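Two-component sensor histidine kinase (PDB 6OZB) probably senses light through a bilin held in its GAF domain, here phycoerythrobilin, and is thought to relay the signal as a two-component histidine kinase. Local coordinates at residues 47-52 and 168-173; 99-104 and 112-117; 17-22 and 185-190. The protein carries 1 engineered substitution. All blocks are in the same frame, centred on the assembly; numbering follows the deposited sequence.

Contact 1. Residues 47-52 and 168-173; sequences LGTDRV and SHHSEN. With PEB (phycoerythrobilin), chain F.
R51 and H169 form an antiparallel hydrogen-bonded pair at the end of the ladder between strands 51-57 and 161-170, where a classic beta bulge sets D50 and R51 together opposite H169. The bond from H169 N to R51 O is short and straight, 2.7 Å at 171°, whereas R51 N reaches H169 O at 3.1 Å along a more bent path. The side chains of this pair run alongside each other. The arginine leaves its backbone with CG trans to N (chi1 177°) and turns at chi3, which brings the guanidinium edge to the imidazole; NH2 donates to H169 ND1 at 3.0 Å, with a weak, longer bond from NE, and the two planes stand 65° apart. With ND1 accepting, the geometry is consistent with a proton on NE2, which gives a weak bond of 2.7 Å to PEB OD, the ring D carbonyl of phycoerythrobilin. NH1 of R51 binds the P76 carbonyl, a second hold on the guanidinium. At the bulge residue D50, OD2 accepts from S171 OG, nearly in line with its C-O bond at 2.7 Å, and from S171 N. The same carboxylate lies over a face of the H170 ring, whose ND1 takes a weak bond from D50 N. T49 OG1 and S168 OG, 3.0 Å apart, share a hydrogen bond beside L47 CD1. The chemistry is a chain of polar bonds in which a second-shell arginine, itself held by P76, probably fixes the tautomer and rotation of the histidine that meets the chromophore.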
loop_
_atom_site.group_PDB
_atom_site.type_symbol
_atom_site.label_atom_id
_atom_site.label_comp_id
_atom_site.label_asym_id
_atom_site.label_seq_id
_atom_site.Cartn_x
_atom_site.Cartn_y
_atom_site.Cartn_z
ATOM N N LEU C 47 -1.147 -8.363 -23.701
ATOM C CA LEU C 47 -0.568 -8.184 -22.377
ATOM C C LEU C 47 0.875 -8.648 -22.300
ATOM O O LEU C 47 1.649 -8.149 -21.487
ATOM C CB LEU C 47 -1.398 -8.938 -21.346
ATOM C CG LEU C 47 -2.870 -8.608 -21.237
ATOM C CD1 LEU C 47 -3.499 -9.581 -20.297
ATOM C CD2 LEU C 47 -3.056 -7.194 -20.738
ATOM N N GLY C 48 1.234 -9.600 -23.159
ATOM C CA GLY C 48 2.606 -10.059 -23.267
ATOM C C GLY C 48 3.061 -11.027 -22.186
ATOM O O GLY C 48 4.251 -11.314 -22.043
ATOM N N THR C 49 2.112 -11.554 -21.441
ATOM C CA THR C 49 2.412 -12.424 -20.319
ATOM C C THR C 49 2.493 -13.885 -20.750
ATOM O O THR C 49 2.033 -14.246 -21.844
ATOM C CB THR C 49 1.346 -12.266 -19.267
ATOM O OG1 THR C 49 0.083 -12.394 -19.914
ATOM C CG2 THR C 49 1.458 -10.904 -18.607
ATOM N N ASP C 50 3.033 -14.735 -19.879
ATOM C CA ASP C 50 3.322 -16.116 -20.258
ATOM C C ASP C 50 2.088 -16.983 -20.430
ATOM O O ASP C 50 2.134 -17.920 -21.196
ATOM C CB ASP C 50 4.219 -16.791 -19.231
ATOM C CG ASP C 50 5.630 -16.212 -19.170
ATOM O OD1 ASP C 50 6.186 -15.789 -20.214
ATOM O OD2 ASP C 50 6.191 -16.215 -18.037
ATOM N N ARG C 51 1.016 -16.699 -19.682
ATOM C CA ARG C 51 -0.182 -17.555 -19.695
ATOM C C ARG C 51 -1.402 -16.714 -19.375
ATOM O O ARG C 51 -1.446 -16.060 -18.334
ATOM C CB ARG C 51 -0.029 -18.716 -18.690
ATOM C CG ARG C 51 -1.254 -19.658 -18.549
ATOM C CD ARG C 51 -0.931 -20.942 -17.765
ATOM N NE ARG C 51 -0.658 -20.676 -16.351
ATOM C CZ ARG C 51 -0.062 -21.520 -15.517
ATOM N NH1 ARG C 51 0.353 -22.713 -15.927
ATOM N NH2 ARG C 51 0.146 -21.153 -14.260
ATOM N N VAL C 52 -2.368 -16.699 -20.300
ATOM C CA VAL C 52 -3.657 -16.038 -20.092
ATOM C C VAL C 52 -4.720 -17.110 -20.211
ATOM O O VAL C 52 -4.652 -17.950 -21.099
ATOM C CB VAL C 52 -3.897 -14.912 -21.093
ATOM C CG1 VAL C 52 -5.309 -14.354 -20.998
ATOM C CG2 VAL C 52 -2.885 -13.807 -20.846
ATOM N N SER C 168 -4.314 -13.620 -15.879
ATOM C CA SER C 168 -3.036 -13.412 -16.543
ATOM C C SER C 168 -1.904 -13.768 -15.584
ATOM O O SER C 168 -1.770 -13.129 -14.549
ATOM C CB SER C 168 -2.929 -11.956 -16.988
ATOM O OG SER C 168 -1.675 -11.658 -17.603
ATOM N N HIS C 169 -1.134 -14.802 -15.922
ATOM C CA HIS C 169 -0.005 -15.283 -15.114
ATOM C C HIS C 169 1.320 -15.001 -15.812
ATOM O O HIS C 169 1.422 -15.129 -17.037
ATOM C CB HIS C 169 -0.049 -16.784 -14.895
ATOM C CG HIS C 169 -1.101 -17.253 -13.937
ATOM N ND1 HIS C 169 -1.416 -18.591 -13.786
ATOM C CD2 HIS C 169 -1.885 -16.580 -13.067
ATOM C CE1 HIS C 169 -2.348 -18.720 -12.857
ATOM N NE2 HIS C 169 -2.645 -17.516 -12.401
ATOM N N HIS C 170 2.344 -14.664 -15.028
ATOM C CA HIS C 170 3.687 -14.473 -15.561
ATOM C C HIS C 170 4.724 -15.053 -14.638
ATOM O O HIS C 170 4.591 -14.967 -13.408
ATOM C CB HIS C 170 3.949 -13.001 -15.795
ATOM C CG HIS C 170 5.021 -12.736 -16.787
ATOM N ND1 HIS C 170 4.947 -13.173 -18.091
ATOM C CD2 HIS C 170 6.200 -12.089 -16.666
ATOM C CE1 HIS C 170 6.034 -12.789 -18.738
ATOM N NE2 HIS C 170 6.802 -12.119 -17.904
ATOM N N SER C 171 5.748 -15.666 -15.236
ATOM C CA SER C 171 6.810 -16.367 -14.495
ATOM C C SER C 171 7.873 -15.430 -13.919
ATOM O O SER C 171 8.768 -15.859 -13.171
ATOM C CB SER C 171 7.509 -17.384 -15.405
ATOM O OG SER C 171 8.296 -16.731 -16.391
ATOM N N GLU C 172 7.765 -14.150 -14.256
ATOM C CA GLU C 172 8.718 -13.163 -13.807
ATOM C C GLU C 172 8.036 -11.978 -13.171
ATOM O O GLU C 172 6.877 -11.669 -13.466
ATOM C CB GLU C 172 9.563 -12.710 -14.990
ATOM C CG GLU C 172 10.405 -13.865 -15.536
ATOM C CD GLU C 172 11.320 -13.480 -16.674
ATOM O OE1 GLU C 172 11.325 -12.298 -17.081
ATOM O OE2 GLU C 172 12.032 -14.379 -17.171
ATOM N N ASN C 173 8.787 -11.317 -12.304
ATOM C CA ASN C 173 8.292 -10.126 -11.618
ATOM C C ASN C 173 7.869 -9.062 -12.619
ATOM O O ASN C 173 8.525 -8.831 -13.637
ATOM C CB ASN C 173 9.363 -9.542 -10.676
ATOM C CG ASN C 173 9.904 -10.562 -9.682
ATOM O OD1 ASN C 173 11.119 -10.762 -9.574
ATOM N ND2 ASN C 173 9.009 -11.199 -8.945
HETATM C CHC PEB F . -7.634 -18.896 -7.530
HETATM N NC PEB F . -7.489 -17.571 -5.380
HETATM C C1C PEB F . -7.724 -16.314 -4.916
HETATM C C2C PEB F . -8.155 -15.512 -5.942
HETATM C C3C PEB F . -8.204 -16.282 -7.084
HETATM C C4C PEB F . -7.784 -17.580 -6.714
HETATM C CMC PEB F . -8.671 -15.711 -8.410
HETATM C CAC PEB F . -8.509 -13.999 -5.751
HETATM C CBC PEB F . -7.249 -13.159 -5.624
HETATM C CGC PEB F . -6.679 -12.937 -7.001
HETATM O O1C PEB F . -7.406 -12.377 -7.870
HETATM O O2C PEB F . -5.495 -13.290 -7.282
HETATM N ND PEB F . -6.402 -17.965 -9.407
HETATM C C1D PEB F . -7.671 -18.677 -8.961
HETATM C C2D PEB F . -7.584 -19.958 -9.647
HETATM C C3D PEB F . -6.427 -20.062 -10.388
HETATM C C4D PEB F . -5.654 -18.877 -10.316
HETATM C CMD PEB F . -8.626 -21.092 -9.446
HETATM C CAD PEB F . -5.990 -21.349 -11.110
HETATM C CBD PEB F . -5.465 -21.251 -12.371
HETATM O OD PEB F . -4.597 -18.619 -10.872
HETATM N NA PEB F . -6.333 -20.970 -1.840
HETATM C C1A PEB F . -6.070 -22.358 -1.992
HETATM C C2A PEB F . -6.231 -23.045 -0.662
HETATM C C3A PEB F . -6.642 -21.984 0.346
HETATM C C4A PEB F . -6.690 -20.676 -0.468
HETATM C CMA PEB F . -7.234 -24.240 -0.725
HETATM C CBA PEB F . -5.562 -23.016 2.439
HETATM O OA PEB F . -5.784 -22.885 -3.054
HETATM C CHA PEB F . -6.931 -19.464 0.109
HETATM C CAA PEB F . -5.747 -21.759 1.568
HETATM N NB PEB F . -7.220 -17.981 -2.137
HETATM C C1B PEB F . -7.057 -18.170 -0.690
HETATM C C2B PEB F . -7.052 -16.899 -0.006
HETATM C C3B PEB F . -7.200 -15.888 -1.009
HETATM C C4B PEB F . -7.318 -16.530 -2.366
HETATM C CHB PEB F . -7.495 -15.779 -3.501
HETATM C CMB PEB F . -6.917 -16.712 1.471
HETATM C CAB PEB F . -7.240 -14.393 -0.768
HETATM C CBB PEB F . -5.862 -13.820 -1.021
HETATM C CGB PEB F . -5.955 -12.355 -0.592
HETATM O O1B PEB F . -6.720 -11.589 -1.251
HETATM O O2B PEB F . -5.314 -11.947 0.406
#

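Contact 2. Residues 99-104 and 112-117; sequences SKVRSI and IGQSPV. With PEB (phycoerythrobilin), chain F.
The carbonyl oxygen S115 O is gripped twice by R102, whose backbone N and side-chain NE approach from opposite faces of the carbonyl plane. NE comes to 2.8 Å from S115 O, well above that plane, while the bond from R102 N is nearly straight at 173°. Next to it NH2 donates to S115 OG at 2.9 Å, so the guanidinium takes S115 side-on, one nitrogen to each of two oxygens and both close to its own plane. Bends at chi2 (82°) and chi3 (56°) fold the arginine back over its partner strand instead of letting it extend. V117 CG2 lies over one face of the guanidinium, offset toward the rim, though V117 is poorly ordered; NH1 is held by Q185 of helix 178-201. S103 and Q114 form a non-hydrogen-bonded pair whose side chains share the chromophore side of the sheet. Q114 NE2 donates to S103 OG at 2.9 Å, in the plane of its amide, and its OE1 accepts from R133, which also binds phycoerythrobilin. Crossing the aliphatic part of Q114 at a slant, V101 CG2 meets Q114 CB at 3.5 Å. S103 CB approaches the propionate atom PEB O1C to 3.3 Å, and I112 CD1 lies 3.6 Å from PEB O1B of the other propionate. G113 and I104 continue the ladder with two backbone bonds, the one from G113 N to I104 O being 2.7 Å. This is an antiparallel beta hairpin of the GAF-domain sheet, one face lining the bilin pocket and the other meeting helix 178-201.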
loop_
_atom_site.group_PDB
_atom_site.type_symbol
_atom_site.label_atom_id
_atom_site.label_comp_id
_atom_site.label_asym_id
_atom_site.label_seq_id
_atom_site.Cartn_x
_atom_site.Cartn_y
_atom_site.Cartn_z
ATOM N N SER C 99 -17.875 -5.962 -5.320
ATOM C CA SER C 99 -17.076 -4.814 -5.742
ATOM C C SER C 99 -16.501 -4.963 -7.150
ATOM O O SER C 99 -15.896 -4.024 -7.664
ATOM C CB SER C 99 -15.949 -4.564 -4.751
ATOM O OG SER C 99 -16.489 -4.258 -3.480
ATOM N N LYS C 100 -16.697 -6.126 -7.771
ATOM C CA LYS C 100 -16.119 -6.400 -9.066
ATOM C C LYS C 100 -14.626 -6.063 -9.064
ATOM O O LYS C 100 -14.101 -5.462 -9.998
ATOM C CB LYS C 100 -16.866 -5.619 -10.155
ATOM C CG LYS C 100 -18.367 -5.861 -10.118
ATOM C CD LYS C 100 -19.004 -5.548 -11.460
ATOM C CE LYS C 100 -20.501 -5.904 -11.493
ATOM N NZ LYS C 100 -21.112 -5.963 -10.137
ATOM N N VAL C 101 -13.952 -6.455 -7.995
ATOM C CA VAL C 101 -12.558 -6.127 -7.818
ATOM C C VAL C 101 -11.651 -6.753 -8.905
ATOM O O VAL C 101 -11.878 -7.886 -9.343
ATOM C CB VAL C 101 -12.100 -6.575 -6.403
ATOM C CG1 VAL C 101 -11.842 -8.072 -6.357
ATOM C CG2 VAL C 101 -10.878 -5.830 -5.991
ATOM N N ARG C 102 -10.652 -5.984 -9.335
ATOM C CA ARG C 102 -9.544 -6.458 -10.159
ATOM C C ARG C 102 -8.364 -6.576 -9.212
ATOM O O ARG C 102 -8.177 -5.708 -8.370
ATOM C CB ARG C 102 -9.254 -5.506 -11.312
ATOM C CG ARG C 102 -10.430 -5.355 -12.322
ATOM C CD ARG C 102 -11.488 -4.378 -11.860
ATOM N NE ARG C 102 -10.948 -3.054 -11.579
ATOM C CZ ARG C 102 -10.754 -2.103 -12.489
ATOM N NH1 ARG C 102 -11.015 -2.318 -13.779
ATOM N NH2 ARG C 102 -10.252 -0.950 -12.113
ATOM N N SER C 103 -7.586 -7.650 -9.332
ATOM C CA SER C 103 -6.529 -7.938 -8.363
ATOM C C SER C 103 -5.195 -8.202 -9.024
ATOM O O SER C 103 -5.133 -8.961 -9.979
ATOM C CB SER C 103 -6.888 -9.159 -7.533
ATOM O OG SER C 103 -8.067 -8.986 -6.777
ATOM N N ILE C 104 -4.144 -7.574 -8.489
ATOM C CA ILE C 104 -2.766 -7.760 -8.918
ATOM C C ILE C 104 -1.959 -8.352 -7.764
ATOM O O ILE C 104 -1.787 -7.682 -6.767
ATOM C CB ILE C 104 -2.115 -6.420 -9.317
ATOM C CG1 ILE C 104 -2.880 -5.729 -10.453
ATOM C CG2 ILE C 104 -0.645 -6.610 -9.648
ATOM C CD1 ILE C 104 -2.644 -4.214 -10.514
ATOM N N ILE C 112 -0.923 -7.664 -2.584
ATOM C CA ILE C 112 -1.983 -7.763 -3.599
ATOM C C ILE C 112 -2.600 -6.381 -3.718
ATOM O O ILE C 112 -2.844 -5.718 -2.711
ATOM C CB ILE C 112 -3.057 -8.808 -3.228
ATOM C CG1 ILE C 112 -4.174 -8.811 -4.286
ATOM C CG2 ILE C 112 -3.658 -8.517 -1.856
ATOM C CD1 ILE C 112 -5.207 -9.974 -4.099
ATOM N N GLY C 113 -2.801 -5.931 -4.949
ATOM C CA GLY C 113 -3.373 -4.637 -5.212
ATOM C C GLY C 113 -4.760 -4.825 -5.763
ATOM O O GLY C 113 -4.949 -5.601 -6.701
ATOM N N GLN C 114 -5.719 -4.085 -5.226
ATOM C CA GLN C 114 -7.100 -4.290 -5.611
ATOM C C GLN C 114 -7.748 -2.988 -5.963
ATOM O O GLN C 114 -7.534 -1.944 -5.320
ATOM C CB GLN C 114 -7.845 -5.020 -4.497
ATOM C CG GLN C 114 -7.375 -6.486 -4.420
ATOM C CD GLN C 114 -8.177 -7.345 -3.476
ATOM O OE1 GLN C 114 -8.472 -6.961 -2.339
ATOM N NE2 GLN C 114 -8.566 -8.528 -3.958
ATOM N N SER C 115 -8.526 -3.050 -7.032
ATOM C CA SER C 115 -9.175 -1.871 -7.580
ATOM C C SER C 115 -10.607 -2.244 -7.892
ATOM O O SER C 115 -10.836 -3.089 -8.745
ATOM C CB SER C 115 -8.453 -1.384 -8.839
ATOM O OG SER C 115 -9.153 -0.337 -9.451
ATOM N N PRO C 116 -11.571 -1.678 -7.156
ATOM C CA PRO C 116 -12.971 -1.889 -7.504
ATOM C C PRO C 116 -13.326 -1.087 -8.730
ATOM O O PRO C 116 -12.654 -0.088 -9.016
ATOM C CB PRO C 116 -13.734 -1.341 -6.287
ATOM C CG PRO C 116 -12.719 -1.149 -5.227
ATOM C CD PRO C 116 -11.449 -0.878 -5.927
ATOM N N VAL C 117 -14.363 -1.517 -9.439
ATOM C CA VAL C 117 -14.951 -0.716 -10.500
ATOM C C VAL C 117 -15.992 0.170 -9.829
ATOM O O VAL C 117 -16.139 1.354 -10.145
ATOM C CB VAL C 117 -15.593 -1.576 -11.584
ATOM C CG1 VAL C 117 -16.239 -0.692 -12.641
ATOM C CG2 VAL C 117 -14.550 -2.463 -12.215
HETATM C CHC PEB F . -7.634 -18.896 -7.530
HETATM N NC PEB F . -7.489 -17.571 -5.380
HETATM C C1C PEB F . -7.724 -16.314 -4.916
HETATM C C2C PEB F . -8.155 -15.512 -5.942
HETATM C C3C PEB F . -8.204 -16.282 -7.084
HETATM C C4C PEB F . -7.784 -17.580 -6.714
HETATM C CMC PEB F . -8.671 -15.711 -8.410
HETATM C CAC PEB F . -8.509 -13.999 -5.751
HETATM C CBC PEB F . -7.249 -13.159 -5.624
HETATM C CGC PEB F . -6.679 -12.937 -7.001
HETATM O O1C PEB F . -7.406 -12.377 -7.870
HETATM O O2C PEB F . -5.495 -13.290 -7.282
HETATM N ND PEB F . -6.402 -17.965 -9.407
HETATM C C1D PEB F . -7.671 -18.677 -8.961
HETATM C C2D PEB F . -7.584 -19.958 -9.647
HETATM C C3D PEB F . -6.427 -20.062 -10.388
HETATM C C4D PEB F . -5.654 -18.877 -10.316
HETATM C CMD PEB F . -8.626 -21.092 -9.446
HETATM C CAD PEB F . -5.990 -21.349 -11.110
HETATM C CBD PEB F . -5.465 -21.251 -12.371
HETATM O OD PEB F . -4.597 -18.619 -10.872
HETATM N NA PEB F . -6.333 -20.970 -1.840
HETATM C C1A PEB F . -6.070 -22.358 -1.992
HETATM C C2A PEB F . -6.231 -23.045 -0.662
HETATM C C3A PEB F . -6.642 -21.984 0.346
HETATM C C4A PEB F . -6.690 -20.676 -0.468
HETATM C CMA PEB F . -7.234 -24.240 -0.725
HETATM C CBA PEB F . -5.562 -23.016 2.439
HETATM O OA PEB F . -5.784 -22.885 -3.054
HETATM C CHA PEB F . -6.931 -19.464 0.109
HETATM C CAA PEB F . -5.747 -21.759 1.568
HETATM N NB PEB F . -7.220 -17.981 -2.137
HETATM C C1B PEB F . -7.057 -18.170 -0.690
HETATM C C2B PEB F . -7.052 -16.899 -0.006
HETATM C C3B PEB F . -7.200 -15.888 -1.009
HETATM C C4B PEB F . -7.318 -16.530 -2.366
HETATM C CHB PEB F . -7.495 -15.779 -3.501
HETATM C CMB PEB F . -6.917 -16.712 1.471
HETATM C CAB PEB F . -7.240 -14.393 -0.768
HETATM C CBB PEB F . -5.862 -13.820 -1.021
HETATM C CGB PEB F . -5.955 -12.355 -0.592
HETATM O O1B PEB F . -6.720 -11.589 -1.251
HETATM O O2B PEB F . -5.314 -11.947 0.406
#

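Contact 3. Residues 17-22 and 185-190; sequences SVLRRI and QMIVDQ
L19 is the main bump of this interface: its forked end enters the hollow on helix 178-201 bounded by M186, I187 and Q190. The two branches divide the work. L19 CD1 meets the methyl M186 CE at 3.7 Å, the two side chains set roughly perpendicular, while L19 CD2 goes deeper, settling against the backbone at M186 O (3.7 Å) and touching I187 CG1 and Q190 CB. M186 bends at chi3 (-29°), which curls its methyl back across the leucine fork. Replacing L19 by alanine is likely to open a gap among M186, I187 and Q190 and to leave the methionine methyl less firmly held. One turn on, I22 and Q190 lie antiparallel alongside each other, I22 CG2 lying 3.6 Å from Q190 CG. The glutamine bends at chi2 (63°), and the methylene groups of its stem, not the amide, fill the space against the isoleucine. V18 adds a shallower touch, its CG1 standing 4.1 Å from I187 CG1. Behind them, V43 and L46 of helix 32-47 also pack on I187, and T39 of that helix on I22, so a third helix closes this side. The short helical segments are nearly parallel, 8° between directions and 9.9 Å between axes, so side chains of successive turns meet along the helices. Every contact described across the pair is one of carbon surfaces or of carbon on a carbonyl, so the fit between helix 12-27 and helix 178-201 rests here on shape and hydrophobic burial, without a directional polar bond.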
loop_
_atom_site.group_PDB
_atom_site.type_symbol
_atom_site.label_atom_id
_atom_site.label_comp_id
_atom_site.label_asym_id
_atom_site.label_seq_id
_atom_site.Cartn_x
_atom_site.Cartn_y
_atom_site.Cartn_z
ATOM N N SER C 17 -8.161 -2.772 -30.933
ATOM C CA SER C 17 -8.209 -3.773 -31.981
ATOM C C SER C 17 -8.669 -5.128 -31.415
ATOM O O SER C 17 -9.392 -5.856 -32.083
ATOM C CB SER C 17 -6.837 -3.905 -32.631
ATOM O OG SER C 17 -6.797 -5.031 -33.479
ATOM N N VAL C 18 -8.282 -5.456 -30.191
ATOM C CA VAL C 18 -8.779 -6.670 -29.546
ATOM C C VAL C 18 -10.299 -6.640 -29.390
ATOM O O VAL C 18 -10.985 -7.641 -29.614
ATOM C CB VAL C 18 -8.129 -6.879 -28.161
ATOM C CG1 VAL C 18 -8.826 -7.992 -27.395
ATOM C CG2 VAL C 18 -6.654 -7.207 -28.320
ATOM N N LEU C 19 -10.828 -5.496 -28.992
ATOM C CA LEU C 19 -12.271 -5.374 -28.813
ATOM C C LEU C 19 -12.995 -5.530 -30.137
ATOM O O LEU C 19 -14.034 -6.174 -30.197
ATOM C CB LEU C 19 -12.613 -4.008 -28.230
ATOM C CG LEU C 19 -12.203 -3.710 -26.775
ATOM C CD1 LEU C 19 -13.160 -2.683 -26.228
ATOM C CD2 LEU C 19 -12.114 -4.889 -25.868
ATOM N N ARG C 20 -12.444 -4.924 -31.193
ATOM C CA ARG C 20 -13.033 -5.002 -32.522
ATOM C C ARG C 20 -13.028 -6.424 -33.013
ATOM O O ARG C 20 -13.962 -6.851 -33.662
ATOM C CB ARG C 20 -12.298 -4.102 -33.511
ATOM C CG ARG C 20 -12.578 -2.599 -33.333
ATOM C CD ARG C 20 -12.119 -1.799 -34.513
ATOM N NE ARG C 20 -10.676 -1.880 -34.723
ATOM C CZ ARG C 20 -9.761 -1.047 -34.229
ATOM N NH1 ARG C 20 -10.108 -0.026 -33.468
ATOM N NH2 ARG C 20 -8.478 -1.235 -34.518
ATOM N N ARG C 21 -11.970 -7.168 -32.695
ATOM C CA ARG C 21 -11.876 -8.528 -33.183
ATOM C C ARG C 21 -12.907 -9.421 -32.460
ATOM O O ARG C 21 -13.467 -10.326 -33.056
ATOM C CB ARG C 21 -10.456 -9.039 -33.012
ATOM C CG ARG C 21 -9.465 -8.414 -34.002
ATOM C CD ARG C 21 -8.028 -8.901 -33.692
ATOM N NE ARG C 21 -7.029 -8.255 -34.544
ATOM C CZ ARG C 21 -6.819 -8.573 -35.824
ATOM N NH1 ARG C 21 -7.539 -9.523 -36.408
ATOM N NH2 ARG C 21 -5.891 -7.933 -36.530
ATOM N N ILE C 22 -13.188 -9.162 -31.187
ATOM C CA ILE C 22 -14.250 -9.903 -30.505
ATOM C C ILE C 22 -15.591 -9.590 -31.134
ATOM O O ILE C 22 -16.376 -10.483 -31.395
ATOM C CB ILE C 22 -14.330 -9.584 -28.975
ATOM C CG1 ILE C 22 -13.054 -10.001 -28.269
ATOM C CG2 ILE C 22 -15.504 -10.310 -28.338
ATOM C CD1 ILE C 22 -12.953 -9.438 -26.839
ATOM N N GLN C 185 -10.320 -4.629 -18.286
ATOM C CA GLN C 185 -11.717 -4.338 -17.927
ATOM C C GLN C 185 -12.572 -4.215 -19.181
ATOM O O GLN C 185 -13.702 -4.702 -19.231
ATOM C CB GLN C 185 -11.827 -3.070 -17.096
ATOM C CG GLN C 185 -13.282 -2.810 -16.576
ATOM C CD GLN C 185 -13.751 -3.901 -15.644
ATOM O OE1 GLN C 185 -13.092 -4.205 -14.661
ATOM N NE2 GLN C 185 -14.871 -4.529 -15.972
ATOM N N MET C 186 -12.039 -3.565 -20.201
ATOM C CA MET C 186 -12.768 -3.428 -21.459
ATOM C C MET C 186 -12.934 -4.799 -22.121
ATOM O O MET C 186 -13.961 -5.088 -22.718
ATOM C CB MET C 186 -12.073 -2.439 -22.391
ATOM C CG MET C 186 -11.963 -1.042 -21.843
ATOM S SD MET C 186 -11.546 0.126 -23.142
ATOM C CE MET C 186 -10.602 -0.888 -24.289
ATOM N N ILE C 187 -11.908 -5.630 -22.032
ATOM C CA ILE C 187 -11.982 -6.973 -22.585
ATOM C C ILE C 187 -13.035 -7.829 -21.879
ATOM O O ILE C 187 -13.827 -8.515 -22.541
ATOM C CB ILE C 187 -10.614 -7.683 -22.517
ATOM C CG1 ILE C 187 -9.667 -6.993 -23.511
ATOM C CG2 ILE C 187 -10.741 -9.152 -22.827
ATOM C CD1 ILE C 187 -8.162 -7.212 -23.203
ATOM N N VAL C 188 -13.076 -7.811 -20.547
ATOM C CA VAL C 188 -14.129 -8.587 -19.890
ATOM C C VAL C 188 -15.507 -7.970 -20.132
ATOM O O VAL C 188 -16.479 -8.716 -20.225
ATOM C CB VAL C 188 -13.877 -8.793 -18.358
ATOM C CG1 VAL C 188 -12.537 -9.516 -18.156
ATOM C CG2 VAL C 188 -13.910 -7.519 -17.561
ATOM N N ASP C 189 -15.614 -6.643 -20.286
ATOM C CA ASP C 189 -16.899 -6.012 -20.637
ATOM C C ASP C 189 -17.370 -6.473 -22.022
ATOM O O ASP C 189 -18.555 -6.735 -22.236
ATOM C CB ASP C 189 -16.795 -4.497 -20.636
ATOM C CG ASP C 189 -16.685 -3.904 -19.224
ATOM O OD1 ASP C 189 -16.899 -4.643 -18.231
ATOM O OD2 ASP C 189 -16.360 -2.699 -19.121
ATOM N N GLN C 190 -16.432 -6.586 -22.962
ATOM C CA GLN C 190 -16.766 -7.030 -24.318
ATOM C C GLN C 190 -17.125 -8.517 -24.338
ATOM O O GLN C 190 -18.019 -8.929 -25.069
ATOM C CB GLN C 190 -15.605 -6.746 -25.284
ATOM C CG GLN C 190 -15.934 -7.041 -26.781
ATOM C CD GLN C 190 -17.054 -6.152 -27.323
ATOM O OE1 GLN C 190 -16.852 -4.980 -27.632
ATOM N NE2 GLN C 190 -18.257 -6.706 -27.401
#

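Overall arrangement
The three contacts illustrate how chemistry follows position in a fold. Contacts 1 and 2 are mostly buried and belong to the same antiparallel sheet, centres about 18 Å apart; each combines backbone ladders with arginine bonds and reaches the same phycoerythrobilin, contact 1 at the ring D carbonyl, contact 2 beside the propionates. Contact 3 is only partly buried, joins two helices and meets almost wholly through carbon surfaces. Chain order nests them, contact 2 within the loop closed by contact 1, and contact 1 within that of contact 3. Contacts 2 and 3 touch through the arginine of the first and Q185 of the second, while strand 161-170 leads from contact 1 towards helix 178-201.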